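Local coordinates for endoglucanase, glycoside hydrolase family 5 protein (Cytophaga hutchinsonii, PDB 5IHS) that probably hydrolyses internal beta-1,4-glucosidic bonds of cellulose as a family 5 endoglucanase built on a TIM barrel, at residues K34-V37 with M42-Q45; T101-V106 with F140-K145; W198-T203 with G224-E229. All coordinates share one frame; numbering follows the deposited sequence.

Interaction 1: residues K34-V37 with M42-Q45; sequences KLSV and MVGQ
S36 and V43 face each other as an antiparallel hydrogen-bonded pair. Their backbones give two bonds, S36 N to V43 O and V43 N to S36 O, each 2.9 Å long. Beside them, the serine OG lies 3.3 Å from V43 CG2, so hydroxyl and methyl pack alongside one another on the same sheet face. OG reaches that methyl because chi1 of 59° sets it between the backbone N and the carbonyl carbon of S36. On the other face L35 and M42 point to the buried side, their side chains slanting across one another. The contact of M42 CE with L35 CD1 is tentative, since M42 has two conformers; both residues also touch I190, and M42 rests on M216 and S278 as well. G44, paired with L35 across the sheet, comes close through its CA, which lies 3.4 Å from K34 O.

At the exposed end, which is looser, the directed bond is from K34 N to Q45 OE1, 2.8 Å long, almost straight at 177°, in the amide plane and on a lone pair. K34 CG passes 3.5 Å from Q45 OE1 before the extended lysine chain leads away from the hairpin partner. This pairing is that of a two-stranded beta hairpin, strands 35-38 and 41-44, laid across the N-terminal end of the TIM barrel, where I190, M216 and S278 lie near the starts of barrel strands.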
loop_
_atom_site.group_PDB
_atom_site.type_symbol
_atom_site.label_atom_id
_atom_site.label_comp_id
_atom_site.label_asym_id
_atom_site.label_seq_id
_atom_site.Cartn_x
_atom_site.Cartn_y
_atom_site.Cartn_z
ATOM N N LYS A 34 -5.707 3.360 -16.578
ATOM C CA LYS A 34 -4.302 3.522 -16.234
ATOM C C LYS A 34 -4.122 4.737 -15.340
ATOM O O LYS A 34 -4.680 5.808 -15.599
ATOM C CB LYS A 34 -3.488 3.733 -17.510
ATOM C CG LYS A 34 -3.385 2.521 -18.415
ATOM C CD LYS A 34 -2.638 2.874 -19.704
ATOM C CE LYS A 34 -2.354 1.674 -20.570
ATOM N NZ LYS A 34 -1.618 2.099 -21.784
ATOM N N LEU A 35 -3.300 4.576 -14.307
ATOM C CA LEU A 35 -3.015 5.623 -13.340
ATOM C C LEU A 35 -1.682 6.295 -13.645
ATOM O O LEU A 35 -0.748 5.682 -14.169
ATOM C CB LEU A 35 -2.966 5.040 -11.928
ATOM C CG LEU A 35 -4.229 4.294 -11.505
ATOM C CD1 LEU A 35 -4.023 3.720 -10.103
ATOM C CD2 LEU A 35 -5.471 5.165 -11.542
ATOM N N SER A 36 -1.595 7.568 -13.278
ATOM C CA SER A 36 -0.369 8.332 -13.437
ATOM C C SER A 36 -0.341 9.410 -12.358
ATOM O O SER A 36 -1.259 9.523 -11.543
ATOM C CB SER A 36 -0.258 8.901 -14.852
ATOM O OG SER A 36 -1.362 9.719 -15.106
ATOM N N VAL A 37 0.727 10.197 -12.348
ATOM C CA VAL A 37 0.929 11.226 -11.335
ATOM C C VAL A 37 1.008 12.575 -12.027
ATOM O O VAL A 37 1.746 12.724 -13.004
ATOM C CB VAL A 37 2.202 10.961 -10.508
ATOM C CG1 VAL A 37 2.406 12.050 -9.458
ATOM C CG2 VAL A 37 2.138 9.577 -9.851
ATOM N N MET A 42 -2.714 11.703 -7.892
ATOM C CA MET A 42 -2.838 10.536 -8.747
ATOM C C MET A 42 -4.063 10.731 -9.629
ATOM O O MET A 42 -5.148 11.052 -9.132
ATOM C CB MET A 42 -3.002 9.278 -7.896
ATOM C CG MET A 42 -2.629 8.002 -8.611
ATOM S SD MET A 42 -2.541 6.577 -7.507
ATOM C CE MET A 42 -4.254 6.432 -7.038
ATOM N N VAL A 43 -3.882 10.531 -10.934
ATOM C CA VAL A 43 -4.916 10.775 -11.932
ATOM C C VAL A 43 -5.083 9.521 -12.778
ATOM O O VAL A 43 -4.219 8.637 -12.800
ATOM C CB VAL A 43 -4.599 12.007 -12.805
ATOM C CG1 VAL A 43 -4.552 13.262 -11.929
ATOM C CG2 VAL A 43 -3.294 11.824 -13.556
ATOM N N GLY A 44 -6.237 9.433 -13.442
ATOM C CA GLY A 44 -6.554 8.325 -14.312
ATOM C C GLY A 44 -6.621 8.756 -15.775
ATOM O O GLY A 44 -6.677 9.938 -16.111
ATOM N N GLN A 45 -6.648 7.753 -16.657
ATOM C CA GLN A 45 -6.478 8.027 -18.085
ATOM C C GLN A 45 -7.659 8.767 -18.698
ATOM O O GLN A 45 -7.510 9.325 -19.790
ATOM C CB GLN A 45 -6.193 6.750 -18.871
ATOM C CG GLN A 45 -7.389 5.868 -19.116
ATOM C CD GLN A 45 -7.026 4.597 -19.870
ATOM O OE1 GLN A 45 -6.603 3.624 -19.264
ATOM N NE2 GLN A 45 -7.215 4.594 -21.189
#

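Interaction 2: residues T101-V106 with F140-K145; sequences TEKMKV and FSEMAK
The ammonium of K103 meets the carboxylate of E142 in a short salt bridge, NZ to OE1 at 2.6 Å, which ties together two neighbouring outer helices of the TIM barrel, 99-116 and 133-147. The backbones themselves stay well apart: the nearest CA pair, K103 with M143, is separated by 9.0 Å, so long side chains make the contact. The lysine spans the gap because CG lies anti to the backbone N (chi1 177°) and every later torsion is extended. It arrives roughly at right angles to E142 and meets OE1 from above the carboxylate plane, 56° out of it. The approach is one-sided, since E142 OE2 remains 4.2 Å from K103 NZ. The charge pair is carried on partly exposed residues, and solvent would be expected to weaken it electrostatically.

Deeper in, the contact turns apolar. M143 is buried, and its chain, bent at chi2 and chi3, runs past K103 in the opposite direction, bringing its methyl against the lysine methylenes. Within helix 99-116, K105 makes a separate salt bridge, NZ to E102 OE2 at 2.8 Å, on the syn lone pair of OE2, and S60 bonds to both residues. The packing is tightest where M143 CE lies 3.4 Å from K103 CE, closer than usual van der Waals contact for two carbons, while K103 CG is 3.7 Å from the same methyl.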
loop_
_atom_site.group_PDB
_atom_site.type_symbol
_atom_site.label_atom_id
_atom_site.label_comp_id
_atom_site.label_asym_id
_atom_site.label_seq_id
_atom_site.Cartn_x
_atom_site.Cartn_y
_atom_site.Cartn_z
ATOM N N THR A 101 8.117 -19.407 -3.166
ATOM C CA THR A 101 6.913 -19.462 -2.343
ATOM C C THR A 101 6.331 -18.070 -2.121
ATOM O O THR A 101 5.117 -17.868 -2.225
ATOM C CB THR A 101 7.235 -20.135 -1.010
ATOM O OG1 THR A 101 7.687 -21.470 -1.260
ATOM C CG2 THR A 101 6.017 -20.179 -0.103
ATOM N N GLU A 102 7.176 -17.094 -1.802
ATOM C CA GLU A 102 6.643 -15.772 -1.492
ATOM C C GLU A 102 6.166 -15.060 -2.751
ATOM O O GLU A 102 5.131 -14.387 -2.730
ATOM C CB GLU A 102 7.657 -14.956 -0.691
ATOM C CG GLU A 102 7.989 -15.579 0.677
ATOM C CD GLU A 102 6.748 -15.997 1.478
ATOM O OE1 GLU A 102 5.897 -15.130 1.775
ATOM O OE2 GLU A 102 6.613 -17.203 1.786
ATOM N N LYS A 103 6.885 -15.211 -3.862
ATOM C CA LYS A 103 6.424 -14.630 -5.116
ATOM C C LYS A 103 5.098 -15.244 -5.545
ATOM O O LYS A 103 4.233 -14.545 -6.079
ATOM C CB LYS A 103 7.501 -14.830 -6.182
ATOM C CG LYS A 103 7.172 -14.350 -7.579
ATOM C CD LYS A 103 8.304 -14.768 -8.535
ATOM C CE LYS A 103 7.917 -14.685 -10.009
ATOM N NZ LYS A 103 8.971 -15.163 -10.940
ATOM N N MET A 104 4.914 -16.549 -5.311
ATOM C CA MET A 104 3.652 -17.194 -5.660
ATOM C C MET A 104 2.479 -16.539 -4.939
ATOM O O MET A 104 1.423 -16.303 -5.541
ATOM C CB MET A 104 3.724 -18.685 -5.312
ATOM C CG MET A 104 2.437 -19.455 -5.567
ATOM S SD MET A 104 2.382 -21.067 -4.761
ATOM C CE MET A 104 2.261 -20.571 -3.033
ATOM N N LYS A 105 2.638 -16.260 -3.638
ATOM C CA LYS A 105 1.568 -15.635 -2.863
ATOM C C LYS A 105 1.228 -14.262 -3.421
ATOM O O LYS A 105 0.049 -13.893 -3.516
ATOM C CB LYS A 105 1.984 -15.504 -1.398
ATOM C CG LYS A 105 2.155 -16.808 -0.667
ATOM C CD LYS A 105 2.825 -16.576 0.678
ATOM C CE LYS A 105 3.116 -17.868 1.397
ATOM N NZ LYS A 105 3.975 -17.620 2.564
ATOM N N VAL A 106 2.252 -13.472 -3.752
ATOM C CA VAL A 106 2.018 -12.164 -4.361
ATOM C C VAL A 106 1.242 -12.314 -5.661
ATOM O O VAL A 106 0.259 -11.601 -5.901
ATOM C CB VAL A 106 3.353 -11.430 -4.586
ATOM C CG1 VAL A 106 3.150 -10.166 -5.413
ATOM C CG2 VAL A 106 4.024 -11.108 -3.273
ATOM N N PHE A 140 11.471 -7.331 -9.083
ATOM C CA PHE A 140 10.657 -6.344 -9.774
ATOM C C PHE A 140 10.742 -6.490 -11.284
ATOM O O PHE A 140 9.750 -6.233 -11.974
ATOM C CB PHE A 140 10.976 -4.933 -9.286
ATOM C CG PHE A 140 10.257 -4.599 -8.018
ATOM C CD1 PHE A 140 8.885 -4.423 -8.026
ATOM C CD2 PHE A 140 10.926 -4.515 -6.808
ATOM C CE1 PHE A 140 8.184 -4.164 -6.857
ATOM C CE2 PHE A 140 10.223 -4.244 -5.630
ATOM C CZ PHE A 140 8.849 -4.064 -5.666
ATOM N N SER A 141 11.893 -6.904 -11.823
ATOM C CA SER A 141 11.973 -7.198 -13.253
ATOM C C SER A 141 10.998 -8.304 -13.633
ATOM O O SER A 141 10.311 -8.228 -14.662
ATOM C CB SER A 141 13.390 -7.630 -13.631
ATOM O OG SER A 141 14.307 -6.565 -13.544
ATOM N N GLU A 142 10.937 -9.359 -12.822
ATOM C CA GLU A 142 10.017 -10.459 -13.109
ATOM C C GLU A 142 8.568 -9.996 -13.062
ATOM O O GLU A 142 7.760 -10.358 -13.929
ATOM C CB GLU A 142 10.232 -11.585 -12.107
ATOM C CG GLU A 142 11.530 -12.299 -12.319
ATOM C CD GLU A 142 11.815 -13.338 -11.265
ATOM O OE1 GLU A 142 10.928 -13.606 -10.429
ATOM O OE2 GLU A 142 12.935 -13.896 -11.280
ATOM N N MET A 143 8.213 -9.206 -12.048
ATOM C CA MET A 143 6.839 -8.740 -11.932
ATOM C C MET A 143 6.479 -7.816 -13.083
ATOM O O MET A 143 5.384 -7.919 -13.649
ATOM C CB MET A 143 6.623 -8.047 -10.580
ATOM C CG MET A 143 6.750 -8.950 -9.348
ATOM S SD MET A 143 5.577 -10.313 -9.311
ATOM C CE MET A 143 6.626 -11.588 -9.915
ATOM N N ALA A 144 7.382 -6.900 -13.433
ATOM C CA ALA A 144 7.114 -5.964 -14.515
ATOM C C ALA A 144 7.041 -6.676 -15.861
ATOM O O ALA A 144 6.216 -6.325 -16.708
ATOM C CB ALA A 144 8.187 -4.879 -14.520
ATOM N N LYS A 145 7.888 -7.680 -16.084
ATOM C CA LYS A 145 7.806 -8.412 -17.345
ATOM C C LYS A 145 6.466 -9.126 -17.468
ATOM O O LYS A 145 5.868 -9.166 -18.550
ATOM C CB LYS A 145 8.968 -9.397 -17.463
ATOM C CG LYS A 145 9.031 -10.092 -18.829
ATOM C CD LYS A 145 10.286 -10.946 -19.002
ATOM C CE LYS A 145 10.354 -11.543 -20.406
ATOM N NZ LYS A 145 11.555 -12.402 -20.639
#

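Interaction 3: residues W198-T203 with G224-E229; sequences WSQLVT and GTHKQE
The side chains of Q200 and H226 approach each other at about a right angle, with amide and imidazole planes turned 61° apart. Q200 CG stands anti to the carbonyl carbon (chi1 -67°), and the chain, extended beyond it, carries the amide across to H226. Their nitrogens come near, Q200 NE2 lying 3.3 Å from H226 NE2, but the angle is too poor for a hydrogen bond, and the amide meets the ring obliquely. A water bridges the two nitrogens instead. It accepts from Q200 NE2 at 3.1 Å and lies 2.9 Å from H226 NE2 in a second hydrogen bond, in the plane of the imidazole and at its edge.

Each group is oriented from its other end. Q200 OE1 is bonded by Q197 NE2, which fixes the rotation of the amide and turns NE2 to the histidine and the water. H226 ND1 is bonded to Y222 N, and T225 CB sits 4.0 Å above one face of the H226 ring, over its centre; together these hold the imidazole in place. The two segments lie in the connections that follow strands 191-193 and 215-221, at the C-terminal end of the TIM barrel, the end where the active sites of this fold lie. An alanine in place of Q200 would remove the amide, and the bridging water would probably lose one of its anchors while Q197 NE2 lost its acceptor.

Q200 also touches L230 of helix 228-239. At the start of that helix K227 holds the N-cap position, and its backbone N donates to E229 OE2 over 3.0 Å, on the syn side of the carboxylate but 29° out of its plane.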
loop_
_atom_site.group_PDB
_atom_site.type_symbol
_atom_site.label_atom_id
_atom_site.label_comp_id
_atom_site.label_asym_id
_atom_site.label_seq_id
_atom_site.Cartn_x
_atom_site.Cartn_y
_atom_site.Cartn_z
ATOM N N TRP A 198 10.723 4.852 8.920
ATOM C CA TRP A 198 9.489 4.088 8.732
ATOM C C TRP A 198 8.508 4.836 7.835
ATOM O O TRP A 198 7.297 4.864 8.072
ATOM C CB TRP A 198 8.869 3.656 10.067
ATOM C CG TRP A 198 9.858 2.898 10.891
ATOM C CD1 TRP A 198 10.172 1.564 10.799
ATOM C CD2 TRP A 198 10.698 3.433 11.907
ATOM N NE1 TRP A 198 11.142 1.241 11.712
ATOM C CE2 TRP A 198 11.482 2.371 12.405
ATOM C CE3 TRP A 198 10.858 4.702 12.456
ATOM C CZ2 TRP A 198 12.416 2.545 13.420
ATOM C CZ3 TRP A 198 11.785 4.873 13.463
ATOM C CH2 TRP A 198 12.547 3.797 13.941
ATOM N N SER A 199 9.041 5.405 6.755
ATOM C CA SER A 199 8.235 6.126 5.772
ATOM C C SER A 199 7.462 7.282 6.404
ATOM O O SER A 199 6.284 7.513 6.137
ATOM C CB SER A 199 7.355 5.182 4.945
ATOM O OG SER A 199 8.217 4.463 4.073
ATOM N N GLN A 200 8.176 8.076 7.203
ATOM C CA GLN A 200 7.651 9.313 7.768
ATOM C C GLN A 200 8.210 10.571 7.127
ATOM O O GLN A 200 7.478 11.553 6.975
ATOM C CB GLN A 200 7.902 9.378 9.280
ATOM C CG GLN A 200 7.106 8.344 10.023
ATOM C CD GLN A 200 7.536 8.176 11.460
ATOM O OE1 GLN A 200 8.097 9.087 12.071
ATOM N NE2 GLN A 200 7.275 7.004 12.010
ATOM N N LEU A 201 9.494 10.578 6.769
ATOM C CA LEU A 201 10.201 11.823 6.461
ATOM C C LEU A 201 10.106 12.167 4.969
ATOM O O LEU A 201 11.090 12.269 4.229
ATOM C CB LEU A 201 11.630 11.772 6.992
ATOM C CG LEU A 201 11.698 11.625 8.524
ATOM C CD1 LEU A 201 13.145 11.550 8.988
ATOM C CD2 LEU A 201 10.961 12.723 9.269
ATOM N N VAL A 202 8.859 12.392 4.549
ATOM C CA VAL A 202 8.557 12.681 3.155
ATOM C C VAL A 202 9.169 13.997 2.699
ATOM O O VAL A 202 9.414 14.172 1.504
ATOM C CB VAL A 202 7.040 12.589 2.895
ATOM C CG1 VAL A 202 6.598 11.136 2.949
ATOM C CG2 VAL A 202 6.230 13.418 3.894
ATOM N N THR A 203 9.429 14.943 3.607
ATOM C CA THR A 203 10.050 16.195 3.167
ATOM C C THR A 203 11.460 15.985 2.619
ATOM O O THR A 203 11.925 16.789 1.805
ATOM C CB THR A 203 10.103 17.241 4.277
ATOM O OG1 THR A 203 10.824 16.725 5.406
ATOM C CG2 THR A 203 8.716 17.693 4.680
ATOM N N GLY A 224 -2.238 6.395 17.153
ATOM C CA GLY A 224 -1.930 6.411 18.574
ATOM C C GLY A 224 -0.601 7.064 18.883
ATOM O O GLY A 224 -0.369 7.487 20.020
ATOM N N THR A 225 0.264 7.164 17.882
ATOM C CA THR A 225 1.596 7.738 17.982
ATOM C C THR A 225 1.757 9.014 17.175
ATOM O O THR A 225 2.382 9.970 17.643
ATOM C CB THR A 225 2.625 6.707 17.492
ATOM O OG1 THR A 225 2.457 5.478 18.214
ATOM C CG2 THR A 225 4.056 7.226 17.662
ATOM N N HIS A 226 1.200 9.042 15.970
ATOM C CA HIS A 226 1.451 10.096 14.994
ATOM C C HIS A 226 0.206 10.948 14.822
ATOM O O HIS A 226 -0.854 10.438 14.444
ATOM C CB HIS A 226 1.827 9.480 13.653
ATOM C CG HIS A 226 2.960 8.522 13.742
ATOM N ND1 HIS A 226 2.898 7.253 13.216
ATOM C CD2 HIS A 226 4.177 8.635 14.328
ATOM C CE1 HIS A 226 4.038 6.631 13.456
ATOM N NE2 HIS A 226 4.832 7.447 14.130
ATOM N N LYS A 227 0.343 12.242 15.086
ATOM C CA LYS A 227 -0.788 13.156 15.092
ATOM C C LYS A 227 -0.487 14.375 14.226
ATOM O O LYS A 227 0.005 14.222 13.105
ATOM C CB LYS A 227 -1.191 13.478 16.531
ATOM C CG LYS A 227 -1.455 12.205 17.329
ATOM C CD LYS A 227 -1.928 12.499 18.719
ATOM C CE LYS A 227 -1.710 11.314 19.643
ATOM N NZ LYS A 227 -2.662 10.219 19.454
ATOM N N GLN A 228 -0.780 15.585 14.701
ATOM C CA GLN A 228 -0.695 16.738 13.807
ATOM C C GLN A 228 0.725 16.982 13.305
ATOM O O GLN A 228 0.899 17.472 12.188
ATOM C CB GLN A 228 -1.244 17.983 14.497
ATOM C CG GLN A 228 -1.321 19.193 13.594
ATOM C CD GLN A 228 -2.272 18.982 12.435
ATOM O OE1 GLN A 228 -3.352 18.407 12.599
ATOM N NE2 GLN A 228 -1.875 19.439 11.254
ATOM N N GLU A 229 1.750 16.650 14.094
ATOM C CA GLU A 229 3.120 16.885 13.643
ATOM C C GLU A 229 3.430 16.127 12.351
ATOM O O GLU A 229 4.136 16.644 11.474
ATOM C CB GLU A 229 4.112 16.528 14.747
ATOM C CG GLU A 229 4.364 15.052 14.964
ATOM C CD GLU A 229 3.165 14.253 15.457
ATOM O OE1 GLU A 229 2.185 14.830 15.985
ATOM O OE2 GLU A 229 3.225 13.019 15.329
HETATM O O HOH W 1 7.380 6.287 15.047
#

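The three contacts lie far apart on one barrel and share no element: the centres of interactions 1 and 2 are about 23 Å apart, those of 1 and 3 about 26 Å, and those of 2 and 3 about 30 Å, the last pair on opposite sides of the chain's centre. Interactions 1 and 2 are partly buried. Interaction 1 buries the most surface, 395 Å², and is mainly backbone pairing within a hairpin at the N-terminal end of the barrel. Interaction 2 joins two outer helices through side chains alone, mixing charge with buried methionine. Interaction 3, a surface contact of 74 Å² between connections at the barrel's C-terminal end, depends on water where the others bond directly.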